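Local structure of disulphide isomerase (Xylella fastidiosa, 3FK8) at residues A[20-25]-A[30-35]; A[34-39]-A[78-83]; A[82-87]-A[94-99]. The protein probably isomerises disulphide bonds, as a small single-domain protein of the thioredoxin family. All blocks are in the same frame, centred on the assembly; numbering follows the deposited sequence. Where two conformers were deposited one is given.

A thioredoxin-type sheet carries its helices on both faces, and these three contacts lie on one of them. Strand 32-37 is common to interactions 1 and 2, whose centres lie about 14 Å apart, while interactions 2 and 3 follow one another along helix 78-83 and the turn after it, with centres about 8 Å apart. Interaction 3 joins interaction 1 through the sheet itself: T32 N and V98 O are 2.8 Å apart, a probable backbone hydrogen bond. The same antiparallel pairing reaches interaction 2, where F36 N and A94 O are also 2.8 Å apart. F36 and A94 lie near, without touching, a CxxC pattern at a helix start, probably the redox site.

Interaction 1 (A[20-25]-A[30-35]); sequences KALAAG and KPTLLV
T32 points from the strand at A21 and L22 of the helix, turning its methyl chiefly to A21 and its hydroxyl side chiefly to L22, a small example of how a branched strand residue can receive the side of a helix. Its methyl, CG2, lies anti to the backbone N, which leaves the hydroxyl beside that N (chi1 -61°). CG2 of T32 is 3.9 Å from CB of A21. On the other branch, CD2 of L22 comes within 3.6 Å of OG1 of T32 and 3.7 Å of CB of T32, and the two side chains meet at about a right angle. L22 starts out along the flank of the helix, and it is its extended end that reaches the strand. One turn on, G25 brings a bare CA to 4.3 Å from OG1 of T32. Beside that meeting point the backbone fastens the two: N of K30 donates to O of G25 over 2.9 Å, arriving in the carbonyl plane on a lone pair. The side chain of K30 leads away, and its NZ is hydrogen-bonded to O of A61. Residues 20-25 of helix 14-28 run nearly antiparallel to residues 32-35 of the strand, their axes 8.7 Å apart at 157°. A21 also packs on V67 of strand 65-70 and L22 on V98 of strand 94-98, so the helix spans three neighbouring strands of the thioredoxin sheet.

Interaction 2 (A[34-39]-A[78-83]); sequences LVFGAN and LELSQA
The ring of F36 meets S81 and L80 obliquely, its far end directed at the backbone of helix 78-83. In this thioredoxin fold the short helix covers part of one face of the central sheet, beside helix 14-28, and F36 makes most of the contact from strand 32-37. Its CG lies beside its own backbone N (chi1 -68°), a rotation that carries the far end of the ring to the helix backbone. There CE1 of F36 touches CA of S81 at 3.6 Å and N of S81 at 3.7 Å, with C of L80 a little farther, at 4.1 Å. The adjoining ring atom shares in the contact, CZ of F36 lying 4.1 Å from O of L80. An aromatic group thus packs chiefly on the main chain of the helix, and the ring spans the 7.8 Å between the nearest CA atoms, those of F36 and S81. The leucine side chain adds a looser apolar touch. I88, I69, V96 and P87 also pack on F36, while NE1 of W15, in helix 14-28, is hydrogen-bonded to OE2 of E79 and the tryptophan packs on L80, tying the two helices together. S81 turns its hydroxyl anti to its backbone N (chi1 176°), leaving its methylene as the part of the side chain nearer the phenylalanine: CB of S81 is 3.9 Å from CE1 of F36.

Interaction 3 (A[82-87]-A[94-99]); sequences QAYGDP and AVVVVN
Y84 and P87 rest on alternate residues of strand 94-98, V98, V96 and A94, where the chain leaves helix 78-83 and turns back toward the sheet. This is the part of the thioredoxin fold where helix 78-83 gives way, through a turn, to strand 94-98, and the regular alternation of a strand supplies the pattern of the contact: each second side chain faces the turn. Along 82-87 the first touch is at Y84. Its ring is placed by a first torsion that sets CG beside the backbone N (chi1 -76°); the side chains of Y84 and V98 cross at about a right angle, with CE1 of Y84 4.1 Å from CG2 of V98. Nearer the main chain, O of Y84 lies 3.7 Å from CG2 of V96. The turn then passes through two residues with positive phi, G85 (96°) and D86 (54°), and so reverses toward the strand. K109 meets this outer bend, where its NZ is hydrogen-bonded to O of D86, while V18 and L22 of helix 14-28 pack on Y84. P87 comes next and lays its ring against V96: CG of P87 is 3.7 Å from CG2 of V96, the two side chains crossing obliquely. The same methyl of V96, which stands beside the valine's own backbone N, therefore touches both the tyrosine carbonyl oxygen and the proline ring. Residues 82-87 end against A94, whose methyl carbon CB lies 3.9 Å from CB of P87 and only 3.3 Å from O of P87.

Interaction 1 (A[20-25]-A[30-35])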
loop_
_atom_site.group_PDB
_atom_site.type_symbol
_atom_site.label_atom_id
_atom_site.label_comp_id
_atom_site.label_asym_id
_atom_site.label_seq_id
_atom_site.Cartn_x
_atom_site.Cartn_y
_atom_site.Cartn_z
ATOM N N LYS A 20 -12.683 -1.842 -7.013
ATOM C CA LYS A 20 -13.294 -2.902 -6.203
ATOM C C LYS A 20 -12.987 -2.757 -4.697
ATOM O O LYS A 20 -13.844 -3.050 -3.864
ATOM C CB LYS A 20 -12.817 -4.261 -6.693
ATOM C CG LYS A 20 -13.303 -5.436 -5.850
ATOM C CD LYS A 20 -12.616 -6.716 -6.309
ATOM C CE LYS A 20 -13.062 -7.927 -5.523
ATOM N NZ LYS A 20 -14.402 -8.369 -5.920
ATOM N N ALA A 21 -11.772 -2.319 -4.353
ATOM C CA ALA A 21 -11.380 -2.114 -2.960
ATOM C C ALA A 21 -12.084 -0.880 -2.388
ATOM O O ALA A 21 -12.603 -0.913 -1.256
ATOM C CB ALA A 21 -9.899 -1.976 -2.857
ATOM N N LEU A 22 -12.178 0.194 -3.190
ATOM C CA LEU A 22 -12.867 1.395 -2.749
ATOM C C LEU A 22 -14.361 1.122 -2.544
ATOM O O LEU A 22 -14.966 1.652 -1.603
ATOM C CB LEU A 22 -12.611 2.595 -3.692
ATOM C CG LEU A 22 -11.153 3.109 -3.733
ATOM C CD1 LEU A 22 -11.097 4.168 -4.823
ATOM C CD2 LEU A 22 -10.687 3.714 -2.444
ATOM N N ALA A 23 -14.949 0.268 -3.391
ATOM C CA ALA A 23 -16.350 -0.102 -3.227
ATOM C C ALA A 23 -16.547 -0.870 -1.908
ATOM O O ALA A 23 -17.530 -0.680 -1.177
ATOM C CB ALA A 23 -16.828 -0.923 -4.426
ATOM N N ALA A 24 -15.574 -1.729 -1.595
ATOM C CA ALA A 24 -15.600 -2.524 -0.361
ATOM C C ALA A 24 -15.452 -1.609 0.852
ATOM O O ALA A 24 -16.128 -1.820 1.866
ATOM C CB ALA A 24 -14.492 -3.567 -0.377
ATOM N N GLY A 25 -14.560 -0.621 0.770
ATOM C CA GLY A 25 -14.399 0.356 1.833
ATOM C C GLY A 25 -15.638 1.179 2.076
ATOM O O GLY A 25 -15.968 1.474 3.223
ATOM N N LYS A 30 -14.752 1.483 5.838
ATOM C CA LYS A 30 -13.333 1.408 6.151
ATOM C C LYS A 30 -12.522 2.167 5.122
ATOM O O LYS A 30 -12.913 2.268 3.959
ATOM C CB LYS A 30 -12.837 -0.032 6.150
ATOM C CG LYS A 30 -13.338 -0.865 7.320
ATOM C CD LYS A 30 -13.225 -2.309 6.975
ATOM C CE LYS A 30 -11.838 -2.822 7.172
ATOM N NZ LYS A 30 -11.873 -4.299 7.306
ATOM N N PRO A 31 -11.405 2.740 5.557
ATOM C CA PRO A 31 -10.457 3.299 4.577
ATOM C C PRO A 31 -9.800 2.195 3.736
ATOM O O PRO A 31 -9.738 1.009 4.152
ATOM C CB PRO A 31 -9.422 3.978 5.475
ATOM C CG PRO A 31 -9.462 3.244 6.759
ATOM C CD PRO A 31 -10.881 2.791 6.937
ATOM N N THR A 32 -9.323 2.577 2.562
ATOM C CA THR A 32 -8.575 1.686 1.687
ATOM C C THR A 32 -7.104 2.085 1.687
ATOM O O THR A 32 -6.769 3.268 1.626
ATOM C CB THR A 32 -9.127 1.761 0.276
ATOM O OG1 THR A 32 -10.490 1.348 0.302
ATOM C CG2 THR A 32 -8.330 0.878 -0.713
ATOM N N LEU A 33 -6.235 1.091 1.793
ATOM C CA LEU A 33 -4.807 1.275 1.730
ATOM C C LEU A 33 -4.301 0.835 0.361
ATOM O O LEU A 33 -4.461 -0.315 -0.027
ATOM C CB LEU A 33 -4.222 0.387 2.796
ATOM C CG LEU A 33 -2.751 0.355 2.979
ATOM C CD1 LEU A 33 -2.278 1.742 3.433
ATOM C CD2 LEU A 33 -2.326 -0.709 3.997
ATOM N N LEU A 34 -3.763 1.788 -0.374
ATOM C CA LEU A 34 -3.112 1.499 -1.650
ATOM C C LEU A 34 -1.591 1.427 -1.418
ATOM O O LEU A 34 -1.007 2.387 -0.898
ATOM C CB LEU A 34 -3.391 2.611 -2.627
ATOM C CG LEU A 34 -4.831 2.979 -2.932
ATOM C CD1 LEU A 34 -4.960 4.033 -4.018
ATOM C CD2 LEU A 34 -5.632 1.738 -3.288
ATOM N N VAL A 35 -1.001 0.297 -1.774
ATOM C CA VAL A 35 0.431 0.083 -1.559
ATOM C C VAL A 35 1.097 -0.005 -2.903
ATOM O O VAL A 35 0.845 -0.944 -3.678
ATOM C CB VAL A 35 0.737 -1.199 -0.740
ATOM C CG1 VAL A 35 2.208 -1.260 -0.433
ATOM C CG2 VAL A 35 -0.136 -1.235 0.533
#

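Interaction 2 (A[34-39]-A[78-83])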
loop_
_atom_site.group_PDB
_atom_site.type_symbol
_atom_site.label_atom_id
_atom_site.label_comp_id
_atom_site.label_asym_id
_atom_site.label_seq_id
_atom_site.Cartn_x
_atom_site.Cartn_y
_atom_site.Cartn_z
ATOM N N LEU A 34 -3.763 1.788 -0.374
ATOM C CA LEU A 34 -3.112 1.499 -1.650
ATOM C C LEU A 34 -1.591 1.427 -1.418
ATOM O O LEU A 34 -1.007 2.387 -0.898
ATOM C CB LEU A 34 -3.391 2.611 -2.627
ATOM C CG LEU A 34 -4.831 2.979 -2.932
ATOM C CD1 LEU A 34 -4.960 4.033 -4.018
ATOM C CD2 LEU A 34 -5.632 1.738 -3.288
ATOM N N VAL A 35 -1.001 0.297 -1.774
ATOM C CA VAL A 35 0.431 0.083 -1.559
ATOM C C VAL A 35 1.097 -0.005 -2.903
ATOM O O VAL A 35 0.845 -0.944 -3.678
ATOM C CB VAL A 35 0.737 -1.199 -0.740
ATOM C CG1 VAL A 35 2.208 -1.260 -0.433
ATOM C CG2 VAL A 35 -0.136 -1.235 0.533
ATOM N N PHE A 36 1.898 1.014 -3.227
ATOM C CA PHE A 36 2.609 1.077 -4.525
ATOM C C PHE A 36 4.021 0.529 -4.370
ATOM O O PHE A 36 4.774 0.968 -3.499
ATOM C CB PHE A 36 2.697 2.523 -4.979
ATOM C CG PHE A 36 1.382 3.140 -5.357
ATOM C CD1 PHE A 36 1.013 3.234 -6.716
ATOM C CD2 PHE A 36 0.501 3.636 -4.394
ATOM C CE1 PHE A 36 -0.214 3.819 -7.064
ATOM C CE2 PHE A 36 -0.721 4.228 -4.777
ATOM C CZ PHE A 36 -1.058 4.318 -6.067
ATOM N N GLY A 37 4.422 -0.392 -5.244
ATOM C CA GLY A 37 5.740 -0.983 -5.116
ATOM C C GLY A 37 6.008 -1.886 -6.297
ATOM O O GLY A 37 5.299 -1.841 -7.321
ATOM N N ALA A 38 7.019 -2.743 -6.173
ATOM C CA ALA A 38 7.365 -3.638 -7.259
ATOM C C ALA A 38 8.147 -4.792 -6.669
ATOM O O ALA A 38 8.805 -4.669 -5.625
ATOM C CB ALA A 38 8.189 -2.942 -8.324
ATOM N N ASN A 39 8.197 -5.910 -7.395
ATOM C CA ASN A 39 8.858 -7.109 -6.894
ATOM C C ASN A 39 10.369 -7.017 -6.834
ATOM O O ASN A 39 10.973 -7.721 -6.027
ATOM C CB ASN A 39 8.427 -8.319 -7.738
ATOM C CG ASN A 39 6.973 -8.668 -7.533
ATOM O OD1 ASN A 39 6.451 -8.594 -6.428
ATOM N ND2 ASN A 39 6.292 -9.009 -8.609
ATOM N N LEU A 78 1.620 4.220 -13.828
ATOM C CA LEU A 78 2.052 5.530 -13.356
ATOM C C LEU A 78 0.900 6.506 -13.253
ATOM O O LEU A 78 0.908 7.395 -12.401
ATOM C CB LEU A 78 3.120 6.083 -14.307
ATOM C CG LEU A 78 4.405 5.259 -14.402
ATOM C CD1 LEU A 78 5.354 6.008 -15.317
ATOM C CD2 LEU A 78 5.014 5.038 -13.028
ATOM N N GLU A 79 -0.092 6.381 -14.112
ATOM C CA GLU A 79 -1.218 7.285 -14.043
ATOM C C GLU A 79 -2.067 7.042 -12.803
ATOM O O GLU A 79 -2.739 7.936 -12.338
ATOM C CB GLU A 79 -2.036 7.235 -15.311
ATOM C CG GLU A 79 -2.959 6.076 -15.429
ATOM C CD GLU A 79 -2.337 4.726 -15.664
ATOM O OE1 GLU A 79 -1.093 4.590 -15.879
ATOM O OE2 GLU A 79 -3.146 3.762 -15.666
ATOM N N LEU A 80 -2.044 5.830 -12.273
ATOM C CA LEU A 80 -2.762 5.562 -11.057
ATOM C C LEU A 80 -2.033 6.183 -9.853
ATOM O O LEU A 80 -2.673 6.750 -8.960
ATOM C CB LEU A 80 -3.024 4.052 -11.003
ATOM C CG LEU A 80 -3.698 3.409 -9.830
ATOM C CD1 LEU A 80 -5.082 3.988 -9.669
ATOM C CD2 LEU A 80 -3.785 1.899 -10.075
ATOM N N SER A 81 -0.695 6.160 -9.863
ATOM C CA SER A 81 0.047 6.948 -8.895
ATOM C C SER A 81 -0.308 8.450 -9.021
ATOM O O SER A 81 -0.562 9.130 -8.039
ATOM C CB SER A 81 1.567 6.694 -9.043
ATOM O OG SER A 81 2.275 7.546 -8.145
ATOM N N GLN A 82 -0.273 8.963 -10.243
ATOM C CA GLN A 82 -0.556 10.395 -10.427
ATOM C C GLN A 82 -1.944 10.766 -9.924
ATOM O O GLN A 82 -2.135 11.847 -9.379
ATOM C CB GLN A 82 -0.412 10.772 -11.886
ATOM C CG GLN A 82 1.027 10.740 -12.378
ATOM C CD GLN A 82 1.107 11.101 -13.847
ATOM O OE1 GLN A 82 0.428 10.517 -14.680
ATOM N NE2 GLN A 82 1.959 12.070 -14.165
ATOM N N ALA A 83 -2.925 9.867 -10.082
ATOM C CA ALA A 83 -4.312 10.163 -9.723
ATOM C C ALA A 83 -4.488 10.347 -8.225
ATOM O O ALA A 83 -5.389 11.027 -7.783
ATOM C CB ALA A 83 -5.243 9.054 -10.223
#

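Interaction 3 (A[82-87]-A[94-99])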
loop_
_atom_site.group_PDB
_atom_site.type_symbol
_atom_site.label_atom_id
_atom_site.label_comp_id
_atom_site.label_asym_id
_atom_site.label_seq_id
_atom_site.Cartn_x
_atom_site.Cartn_y
_atom_site.Cartn_z
ATOM N N GLN A 82 -0.273 8.963 -10.243
ATOM C CA GLN A 82 -0.556 10.395 -10.427
ATOM C C GLN A 82 -1.944 10.766 -9.924
ATOM O O GLN A 82 -2.135 11.847 -9.379
ATOM C CB GLN A 82 -0.412 10.772 -11.886
ATOM C CG GLN A 82 1.027 10.740 -12.378
ATOM C CD GLN A 82 1.107 11.101 -13.847
ATOM O OE1 GLN A 82 0.428 10.517 -14.680
ATOM N NE2 GLN A 82 1.959 12.070 -14.165
ATOM N N ALA A 83 -2.925 9.867 -10.082
ATOM C CA ALA A 83 -4.312 10.163 -9.723
ATOM C C ALA A 83 -4.488 10.347 -8.225
ATOM O O ALA A 83 -5.389 11.027 -7.783
ATOM C CB ALA A 83 -5.243 9.054 -10.223
ATOM N N TYR A 84 -3.603 9.677 -7.466
ATOM C CA TYR A 84 -3.733 9.566 -6.019
ATOM C C TYR A 84 -2.621 10.317 -5.322
ATOM O O TYR A 84 -2.300 10.036 -4.162
ATOM C CB TYR A 84 -3.846 8.081 -5.579
ATOM C CG TYR A 84 -5.173 7.512 -5.854
ATOM C CD1 TYR A 84 -6.255 7.788 -5.026
ATOM C CD2 TYR A 84 -5.412 6.721 -6.981
ATOM C CE1 TYR A 84 -7.524 7.315 -5.326
ATOM C CE2 TYR A 84 -6.703 6.212 -7.272
ATOM C CZ TYR A 84 -7.747 6.480 -6.419
ATOM O OH TYR A 84 -9.013 6.057 -6.772
ATOM N N GLY A 85 -2.065 11.316 -6.004
ATOM C CA GLY A 85 -1.175 12.257 -5.353
ATOM C C GLY A 85 0.312 11.987 -5.459
ATOM O O GLY A 85 1.082 12.493 -4.623
ATOM N N ASP A 86 0.725 11.251 -6.495
ATOM C CA ASP A 86 2.141 10.943 -6.765
ATOM C C ASP A 86 2.884 10.308 -5.616
ATOM O O ASP A 86 4.003 10.732 -5.355
ATOM C CB ASP A 86 2.881 12.191 -7.233
ATOM C CG ASP A 86 2.343 12.730 -8.524
ATOM O OD1 ASP A 86 2.361 11.993 -9.535
ATOM O OD2 ASP A 86 1.945 13.917 -8.534
ATOM N N PRO A 87 2.320 9.299 -4.954
ATOM C CA PRO A 87 2.983 8.747 -3.775
ATOM C C PRO A 87 4.395 8.205 -4.083
ATOM O O PRO A 87 5.233 8.195 -3.199
ATOM C CB PRO A 87 2.047 7.577 -3.385
ATOM C CG PRO A 87 1.294 7.262 -4.631
ATOM C CD PRO A 87 1.061 8.576 -5.235
ATOM N N ALA A 94 5.389 2.953 -1.257
ATOM C CA ALA A 94 4.643 4.166 -0.889
ATOM C C ALA A 94 3.204 3.811 -0.675
ATOM O O ALA A 94 2.706 2.861 -1.258
ATOM C CB ALA A 94 4.781 5.223 -1.958
ATOM N N VAL A 95 2.519 4.552 0.186
ATOM C CA VAL A 95 1.127 4.239 0.462
ATOM C C VAL A 95 0.229 5.466 0.312
ATOM O O VAL A 95 0.681 6.610 0.483
ATOM C CB VAL A 95 0.875 3.484 1.804
ATOM C CG1 VAL A 95 1.720 2.121 1.937
ATOM C CG2 VAL A 95 1.248 4.322 2.892
ATOM N N VAL A 96 -1.021 5.183 -0.026
ATOM C CA VAL A 96 -2.103 6.171 -0.001
ATOM C C VAL A 96 -3.203 5.578 0.867
ATOM O O VAL A 96 -3.559 4.424 0.699
ATOM C CB VAL A 96 -2.656 6.473 -1.424
ATOM C CG1 VAL A 96 -3.792 7.495 -1.387
ATOM C CG2 VAL A 96 -1.559 6.928 -2.317
ATOM N N VAL A 97 -3.768 6.382 1.770
ATOM C CA VAL A 97 -4.937 5.964 2.544
ATOM C C VAL A 97 -6.095 6.764 1.931
ATOM O O VAL A 97 -6.043 8.000 1.869
ATOM C CB VAL A 97 -4.779 6.355 4.047
ATOM C CG1 VAL A 97 -6.061 6.065 4.847
ATOM C CG2 VAL A 97 -3.551 5.663 4.655
ATOM N N VAL A 98 -7.114 6.068 1.452
ATOM C CA VAL A 98 -8.291 6.724 0.898
ATOM C C VAL A 98 -9.430 6.463 1.884
ATOM O O VAL A 98 -9.685 5.305 2.260
ATOM C CB VAL A 98 -8.633 6.120 -0.497
ATOM C CG1 VAL A 98 -9.791 6.861 -1.198
ATOM C CG2 VAL A 98 -7.358 6.139 -1.372
ATOM N N ASN A 99 -10.157 7.500 2.262
ATOM C CA ASN A 99 -11.281 7.331 3.185
ATOM C C ASN A 99 -12.410 6.610 2.502
ATOM O O ASN A 99 -12.430 6.405 1.290
ATOM C CB ASN A 99 -11.775 8.687 3.693
ATOM C CG ASN A 99 -10.838 9.296 4.686
ATOM O OD1 ASN A 99 -10.145 8.596 5.448
ATOM N ND2 ASN A 99 -10.792 10.607 4.686
#